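Local coordinates for protein molinate hydrolase (Gulosibacter molinativorax, PDB 4UB9) that hydrolyses the thiocarbamate herbicide molinate and is a zinc-binding member of the amidohydrolase family, at residues M405-I419 against Q452-L464. Numbering follows the deposited sequence.
Sequences MQAMVEKGMDPMAAI and QDPLADITNMRTL
I458, first residue of the 3-10 segment 458-462 in the loop between strands 447-450 and 464-469, pushes its side chain between helix 400-410 and helix 415-421, consecutive helices of the TIM-barrel-type amidohydrolase fold joined by the short loop 411-414. The contact lies away from the zinc site and has no hydrogen bond across it. CG1 of I458 is anti to the backbone N (chi1 -166°), and the turn at chi2 (65°) carries CD1 on to the second helix, 4.2 Å from I419 CG1 and near the carbonyl oxygen of P415. CG2 lies on the first helix, 3.9 Å from Q406 CA and close to V409 CG2, and CG1 joins it there, 3.8 Å from M405 CB. Shortening I458 to alanine would remove CG1, CG2 and CD1 and is likely to open a gap between the loop and both helices, leaving V409 and I419 without their shared apolar partner.

Beside I458, the extended M405 crosses the doubly bent M461 at about a right angle, M405 SD lying 3.9 Å from M461 CG; M461 SD also meets I419 CG1. Toward the start of helix 415-421, L455 CD2 lies 4.0 Å from M416 SD, and I419 CD1 packs on both L455 and P454.

Polar bonds within each segment fix the backbone. G412, at positive phi, closes a Schellman motif ending the first helix, and D414 caps the next through weak bonds. Q406 NE2 is held by E392, outside the contact, and by E410 OE2. D453 and D457 each form an Asx turn; T459 OG1 lies 2.7 Å from D457 OD1, on the carboxylate face that T459 N also approaches.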
ATOM      1  N   MET A 405      34.336  15.285  -4.805  1.00 31.94           N
ATOM      2  CA  MET A 405      35.348  16.306  -5.104  1.00 31.36           C
ATOM      3  C   MET A 405      34.954  17.174  -6.263  1.00 31.39           C
ATOM      4  O   MET A 405      34.940  18.394  -6.185  1.00 30.92           O
ATOM      5  CB  MET A 405      36.677  15.652  -5.360  1.00 32.56           C
ATOM      6  CG  MET A 405      37.367  15.275  -4.053  1.00 33.59           C
ATOM      7  SD  MET A 405      39.004  14.589  -4.289  1.00 39.03           S
ATOM      8  CE  MET A 405      39.351  13.750  -2.763  1.00 41.27           C
ATOM      9  N   GLN A 406      34.494  16.541  -7.307  1.00 32.82           N
ATOM     10  CA  GLN A 406      33.971  17.290  -8.473  1.00 34.96           C
ATOM     11  C   GLN A 406      32.809  18.186  -8.078  1.00 32.61           C
ATOM     12  O   GLN A 406      32.789  19.372  -8.409  1.00 37.60           O
ATOM     13  CB  GLN A 406      33.537  16.291  -9.580  1.00 37.87           C
ATOM     14  CG  GLN A 406      32.947  16.987 -10.790  1.00 42.32           C
ATOM     15  CD  GLN A 406      32.471  16.011 -11.843  1.00 39.92           C
ATOM     16  OE1 GLN A 406      33.021  14.930 -11.999  1.00 45.06           O
ATOM     17  NE2 GLN A 406      31.413  16.366 -12.509  1.00 37.18           N
ATOM     18  N   ALA A 407      31.829  17.623  -7.344  1.00 31.91           N
ATOM     19  CA  ALA A 407      30.637  18.413  -6.947  1.00 29.70           C
ATOM     20  C   ALA A 407      31.032  19.612  -6.098  1.00 30.90           C
ATOM     21  O   ALA A 407      30.474  20.695  -6.210  1.00 29.52           O
ATOM     22  CB  ALA A 407      29.670  17.567  -6.173  1.00 30.24           C
ATOM     23  N   MET A 408      31.974  19.388  -5.189  1.00 32.65           N
ATOM     24  CA  MET A 408      32.357  20.463  -4.254  1.00 34.01           C
ATOM     25  C   MET A 408      33.056  21.604  -5.026  1.00 32.02           C
ATOM     26  O   MET A 408      32.743  22.756  -4.848  1.00 29.59           O
ATOM     27  CB  MET A 408      33.215  19.898  -3.114  1.00 36.28           C
ATOM     28  CG  MET A 408      32.411  19.032  -2.133  1.00 38.97           C
ATOM     29  SD  MET A 408      31.032  19.917  -1.345  1.00 40.29           S
ATOM     30  CE  MET A 408      31.846  20.519   0.120  1.00 45.31           C
ATOM     31  N   VAL A 409      33.972  21.223  -5.905  1.00 32.14           N
ATOM     32  CA  VAL A 409      34.679  22.161  -6.738  1.00 31.21           C
ATOM     33  C   VAL A 409      33.702  22.919  -7.614  1.00 34.09           C
ATOM     34  O   VAL A 409      33.820  24.118  -7.727  1.00 36.75           O
ATOM     35  CB  VAL A 409      35.741  21.468  -7.576  1.00 31.47           C
ATOM     36  CG1 VAL A 409      36.328  22.425  -8.619  1.00 32.05           C
ATOM     37  CG2 VAL A 409      36.836  20.949  -6.655  1.00 30.09           C
ATOM     38  N   GLU A 410      32.699  22.257  -8.198  1.00 33.92           N
ATOM     39  CA  GLU A 410      31.607  22.990  -8.931  1.00 33.19           C
ATOM     40  C   GLU A 410      30.943  24.070  -8.083  1.00 32.88           C
ATOM     41  O   GLU A 410      30.438  25.046  -8.583  1.00 30.79           O
ATOM     42  CB  GLU A 410      30.469  22.058  -9.395  1.00 35.37           C
ATOM     43  CG  GLU A 410      30.818  21.074 -10.507  1.00 42.10           C
ATOM     44  CD  GLU A 410      29.716  20.033 -10.794  1.00 43.58           C
ATOM     45  OE1 GLU A 410      28.642  20.039 -10.139  1.00 41.36           O
ATOM     46  OE2 GLU A 410      29.981  19.167 -11.653  1.00 46.08           O
ATOM     47  N   LYS A 411      30.878  23.844  -6.797  1.00 32.50           N
ATOM     48  CA  LYS A 411      30.256  24.814  -5.910  1.00 36.36           C
ATOM     49  C   LYS A 411      31.233  25.844  -5.383  1.00 35.91           C
ATOM     50  O   LYS A 411      30.897  26.596  -4.486  1.00 39.82           O
ATOM     51  CB  LYS A 411      29.633  24.106  -4.712  1.00 37.43           C
ATOM     52  CG  LYS A 411      28.472  23.208  -5.082  1.00 35.12           C
ATOM     53  CD  LYS A 411      28.011  22.447  -3.854  1.00 40.38           C
ATOM     54  CE  LYS A 411      27.589  21.033  -4.192  1.00 39.15           C
ATOM     55  NZ  LYS A 411      26.334  21.026  -4.944  1.00 35.44           N
ATOM     56  N   GLY A 412      32.466  25.822  -5.873  1.00 34.81           N
ATOM     57  CA  GLY A 412      33.464  26.852  -5.506  1.00 32.25           C
ATOM     58  C   GLY A 412      34.571  26.380  -4.589  1.00 33.50           C
ATOM     59  O   GLY A 412      35.414  27.151  -4.199  1.00 33.78           O
ATOM     60  N   MET A 413      34.601  25.103  -4.255  1.00 33.59           N
ATOM     61  CA  MET A 413      35.652  24.662  -3.392  1.00 31.71           C
ATOM     62  C   MET A 413      36.949  24.655  -4.169  1.00 34.46           C
ATOM     63  O   MET A 413      37.000  24.327  -5.337  1.00 34.06           O
ATOM     64  CB  MET A 413      35.402  23.273  -2.817  1.00 32.02           C
ATOM     65  CG  MET A 413      36.187  22.995  -1.530  1.00 33.99           C
ATOM     66  SD  MET A 413      35.871  21.364  -0.822  1.00 38.44           S
ATOM     67  CE  MET A 413      36.490  21.571   0.837  1.00 38.79           C
ATOM     68  N   ASP A 414      38.011  25.031  -3.470  1.00 35.90           N
ATOM     69  CA  ASP A 414      39.324  24.974  -3.998  1.00 35.07           C
ATOM     70  C   ASP A 414      39.749  23.510  -4.186  1.00 37.80           C
ATOM     71  O   ASP A 414      39.680  22.732  -3.243  1.00 40.96           O
ATOM     72  CB  ASP A 414      40.290  25.694  -3.038  1.00 35.15           C
ATOM     73  CG  ASP A 414      41.732  25.616  -3.514  1.00 43.19           C
ATOM     74  OD1 ASP A 414      42.014  26.208  -4.590  1.00 48.28           O
ATOM     75  OD2 ASP A 414      42.603  25.008  -2.827  1.00 44.59           O
ATOM     76  N   PRO A 415      40.359  23.177  -5.331  1.00 34.79           N
ATOM     77  CA  PRO A 415      40.816  21.809  -5.524  1.00 33.43           C
ATOM     78  C   PRO A 415      41.703  21.253  -4.443  1.00 34.00           C
ATOM     79  O   PRO A 415      41.597  20.071  -4.103  1.00 32.16           O
ATOM     80  CB  PRO A 415      41.588  21.866  -6.864  1.00 33.00           C
ATOM     81  CG  PRO A 415      40.899  22.940  -7.622  1.00 36.33           C
ATOM     82  CD  PRO A 415      40.450  23.963  -6.576  1.00 36.33           C
ATOM     83  N   MET A 416      42.634  22.052  -3.947  1.00 33.20           N
ATOM     84  CA  MET A 416      43.523  21.544  -2.891  1.00 33.12           C
ATOM     85  C   MET A 416      42.705  21.216  -1.616  1.00 31.41           C
ATOM     86  O   MET A 416      42.969  20.241  -0.925  1.00 33.31           O
ATOM     87  CB  MET A 416      44.629  22.545  -2.546  1.00 33.73           C
ATOM     88  CG  MET A 416      45.617  22.006  -1.511  1.00 36.14           C
ATOM     89  SD  MET A 416      46.526  20.616  -2.203  1.00 44.18           S
ATOM     90  CE  MET A 416      47.627  20.062  -0.938  1.00 47.09           C
ATOM     91  N   ALA A 417      41.779  22.096  -1.283  1.00 28.92           N
ATOM     92  CA  ALA A 417      40.958  21.907  -0.085  1.00 31.47           C
ATOM     93  C   ALA A 417      40.049  20.629  -0.236  1.00 35.96           C
ATOM     94  O   ALA A 417      39.857  19.877   0.707  1.00 35.47           O
ATOM     95  CB  ALA A 417      40.123  23.149   0.190  1.00 29.82           C
ATOM     96  N   ALA A 418      39.509  20.425  -1.429  1.00 32.52           N
ATOM     97  CA  ALA A 418      38.820  19.201  -1.752  1.00 34.66           C
ATOM     98  C   ALA A 418      39.676  17.956  -1.546  1.00 37.17           C
ATOM     99  O   ALA A 418      39.199  16.943  -1.047  1.00 34.40           O
ATOM    100  CB  ALA A 418      38.303  19.225  -3.189  1.00 36.44           C
ATOM    101  N   ILE A 419      40.933  18.010  -1.948  1.00 34.64           N
ATOM    102  CA  ILE A 419      41.806  16.836  -1.790  1.00 31.58           C
ATOM    103  C   ILE A 419      42.036  16.571  -0.341  1.00 33.06           C
ATOM    104  O   ILE A 419      42.109  15.420   0.079  1.00 35.87           O
ATOM    105  CB  ILE A 419      43.153  17.022  -2.505  1.00 31.61           C
ATOM    106  CG1 ILE A 419      42.915  17.004  -4.016  1.00 33.25           C
ATOM    107  CG2 ILE A 419      44.127  15.902  -2.151  1.00 31.05           C
ATOM    108  CD1 ILE A 419      44.068  17.520  -4.845  1.00 35.00           C
ATOM    109  N   GLN A 452      47.760  12.524 -14.105  1.00 48.99           N
ATOM    110  CA  GLN A 452      47.511  13.906 -14.406  1.00 45.61           C
ATOM    111  C   GLN A 452      47.267  14.713 -13.171  1.00 48.19           C
ATOM    112  O   GLN A 452      47.119  14.164 -12.084  1.00 46.40           O
ATOM    113  CB  GLN A 452      46.381  14.032 -15.379  1.00 48.78           C
ATOM    114  CG  GLN A 452      46.818  13.553 -16.743  1.00 54.23           C
ATOM    115  CD  GLN A 452      45.647  13.480 -17.677  1.00 56.91           C
ATOM    116  OE1 GLN A 452      45.081  14.499 -18.075  1.00 54.82           O
ATOM    117  NE2 GLN A 452      45.290  12.275 -18.065  1.00 66.20           N
ATOM    118  N   ASP A 453      47.262  16.035 -13.350  1.00 47.03           N
ATOM    119  CA  ASP A 453      47.315  16.994 -12.265  1.00 41.64           C
ATOM    120  C   ASP A 453      45.930  17.283 -11.682  1.00 39.91           C
ATOM    121  O   ASP A 453      45.104  17.979 -12.292  1.00 39.15           O
ATOM    122  CB  ASP A 453      47.941  18.302 -12.745  1.00 48.49           C
ATOM    123  CG  ASP A 453      48.188  19.304 -11.607  1.00 56.70           C
ATOM    124  OD1 ASP A 453      48.133  18.937 -10.410  1.00 58.56           O
ATOM    125  OD2 ASP A 453      48.469  20.465 -11.918  1.00 58.87           O
ATOM    126  N   PRO A 454      45.689  16.813 -10.461  1.00 36.88           N
ATOM    127  CA  PRO A 454      44.395  17.030  -9.820  1.00 38.88           C
ATOM    128  C   PRO A 454      44.123  18.479  -9.450  1.00 38.23           C
ATOM    129  O   PRO A 454      42.971  18.877  -9.378  1.00 40.13           O
ATOM    130  CB  PRO A 454      44.478  16.171  -8.576  1.00 39.13           C
ATOM    131  CG  PRO A 454      45.933  15.979  -8.294  1.00 40.25           C
ATOM    132  CD  PRO A 454      46.631  16.067  -9.606  1.00 39.84           C
ATOM    133  N   LEU A 455      45.167  19.281  -9.301  1.00 41.76           N
ATOM    134  CA  LEU A 455      44.977  20.714  -9.037  1.00 38.34           C
ATOM    135  C   LEU A 455      44.577  21.502 -10.248  1.00 42.94           C
ATOM    136  O   LEU A 455      43.982  22.569 -10.144  1.00 51.78           O
ATOM    137  CB  LEU A 455      46.238  21.303  -8.448  1.00 42.85           C
ATOM    138  CG  LEU A 455      46.613  20.589  -7.133  1.00 46.31           C
ATOM    139  CD1 LEU A 455      48.003  20.966  -6.681  1.00 43.63           C
ATOM    140  CD2 LEU A 455      45.588  20.911  -6.037  1.00 50.36           C
ATOM    141  N   ALA A 456      44.945  21.017 -11.423  1.00 42.38           N
ATOM    142  CA  ALA A 456      44.575  21.709 -12.666  1.00 41.20           C
ATOM    143  C   ALA A 456      43.140  21.389 -13.019  1.00 40.77           C
ATOM    144  O   ALA A 456      42.419  22.197 -13.598  1.00 41.47           O
ATOM    145  CB  ALA A 456      45.488  21.258 -13.808  1.00 43.16           C
ATOM    146  N   ASP A 457      42.766  20.146 -12.736  1.00 43.18           N
ATOM    147  CA  ASP A 457      41.405  19.632 -12.999  1.00 42.93           C
ATOM    148  C   ASP A 457      41.099  18.477 -12.034  1.00 41.38           C
ATOM    149  O   ASP A 457      41.781  17.446 -12.040  1.00 34.55           O
ATOM    150  CB  ASP A 457      41.274  19.179 -14.442  1.00 47.28           C
ATOM    151  CG  ASP A 457      39.877  18.733 -14.805  1.00 52.12           C
ATOM    152  OD1 ASP A 457      39.060  18.350 -13.908  1.00 57.08           O
ATOM    153  OD2 ASP A 457      39.598  18.737 -16.033  1.00 56.00           O
ATOM    154  N   ILE A 458      40.080  18.693 -11.195  1.00 37.47           N
ATOM    155  CA  ILE A 458      39.795  17.795 -10.085  1.00 34.95           C
ATOM    156  C   ILE A 458      39.349  16.404 -10.554  1.00 35.27           C
ATOM    157  O   ILE A 458      39.691  15.372  -9.929  1.00 31.29           O
ATOM    158  CB  ILE A 458      38.795  18.425  -9.089  1.00 36.67           C
ATOM    159  CG1 ILE A 458      38.788  17.644  -7.790  1.00 39.26           C
ATOM    160  CG2 ILE A 458      37.419  18.540  -9.705  1.00 35.81           C
ATOM    161  CD1 ILE A 458      40.095  17.691  -7.011  1.00 37.63           C
ATOM    162  N   THR A 459      38.715  16.354 -11.715  1.00 30.66           N
ATOM    163  CA  THR A 459      38.404  15.067 -12.388  1.00 34.91           C
ATOM    164  C   THR A 459      39.668  14.209 -12.672  1.00 36.99           C
ATOM    165  O   THR A 459      39.568  12.993 -12.846  1.00 42.66           O
ATOM    166  CB  THR A 459      37.633  15.226 -13.724  1.00 36.82           C
ATOM    167  OG1 THR A 459      38.484  15.831 -14.700  1.00 44.10           O
ATOM    168  CG2 THR A 459      36.413  16.091 -13.549  1.00 39.14           C
ATOM    169  N   ASN A 460      40.843  14.833 -12.717  1.00 33.70           N
ATOM    170  CA  ASN A 460      42.107  14.068 -12.814  1.00 37.97           C
ATOM    171  C   ASN A 460      42.420  13.174 -11.636  1.00 34.43           C
ATOM    172  O   ASN A 460      43.351  12.350 -11.677  1.00 30.43           O
ATOM    173  CB  ASN A 460      43.307  14.983 -13.047  1.00 40.06           C
ATOM    174  CG  ASN A 460      43.315  15.576 -14.444  1.00 37.81           C
ATOM    175  OD1 ASN A 460      42.920  14.929 -15.397  1.00 38.39           O
ATOM    176  ND2 ASN A 460      43.783  16.803 -14.560  1.00 41.29           N
ATOM    177  N   MET A 461      41.645  13.325 -10.587  1.00 38.01           N
ATOM    178  CA  MET A 461      41.732  12.382  -9.452  1.00 37.05           C
ATOM    179  C   MET A 461      41.482  10.942  -9.905  1.00 34.86           C
ATOM    180  O   MET A 461      41.987   9.990  -9.297  1.00 33.56           O
ATOM    181  CB  MET A 461      40.727  12.750  -8.354  1.00 35.79           C
ATOM    182  CG  MET A 461      41.051  14.021  -7.570  1.00 33.81           C
ATOM    183  SD  MET A 461      42.562  13.863  -6.618  1.00 39.66           S
ATOM    184  CE  MET A 461      42.181  12.514  -5.493  1.00 40.11           C
ATOM    185  N   ARG A 462      40.741  10.811 -10.991  1.00 36.24           N
ATOM    186  CA  ARG A 462      40.448   9.488 -11.545  1.00 39.86           C
ATOM    187  C   ARG A 462      41.648   8.831 -12.237  1.00 39.20           C
ATOM    188  O   ARG A 462      41.578   7.677 -12.551  1.00 39.07           O
ATOM    189  CB  ARG A 462      39.302   9.554 -12.530  1.00 37.25           C
ATOM    190  CG  ARG A 462      37.972   9.877 -11.885  1.00 42.69           C
ATOM    191  CD  ARG A 462      36.931  10.229 -12.944  1.00 45.74           C
ATOM    192  NE  ARG A 462      35.604  10.531 -12.385  1.00 47.70           N
ATOM    193  CZ  ARG A 462      34.697   9.626 -12.003  1.00 39.33           C
ATOM    194  NH1 ARG A 462      34.961   8.345 -12.087  1.00 41.78           N
ATOM    195  NH2 ARG A 462      33.520  10.012 -11.545  1.00 37.52           N
ATOM    196  N   THR A 463      42.714   9.571 -12.506  1.00 39.36           N
ATOM    197  CA  THR A 463      43.797   9.078 -13.398  1.00 39.27           C
ATOM    198  C   THR A 463      44.795   8.214 -12.632  1.00 42.14           C
ATOM    199  O   THR A 463      46.007   8.313 -12.838  1.00 41.27           O
ATOM    200  CB  THR A 463      44.536  10.220 -14.128  1.00 36.28           C
ATOM    201  OG1 THR A 463      45.233  11.022 -13.161  1.00 39.73           O
ATOM    202  CG2 THR A 463      43.567  11.081 -14.899  1.00 32.88           C
ATOM    203  N   LEU A 464      44.269   7.303 -11.818  1.00 42.22           N
ATOM    204  CA  LEU A 464      45.118   6.419 -10.993  1.00 44.09           C
ATOM    205  C   LEU A 464      46.010   5.480 -11.783  1.00 43.97           C
ATOM    206  O   LEU A 464      45.528   4.749 -12.594  1.00 46.59           O
ATOM    207  CB  LEU A 464      44.269   5.523 -10.111  1.00 43.29           C
ATOM    208  CG  LEU A 464      43.665   6.145  -8.866  1.00 46.70           C
ATOM    209  CD1 LEU A 464      42.590   5.205  -8.326  1.00 46.00           C
ATOM    210  CD2 LEU A 464      44.752   6.374  -7.834  1.00 47.83           C
TER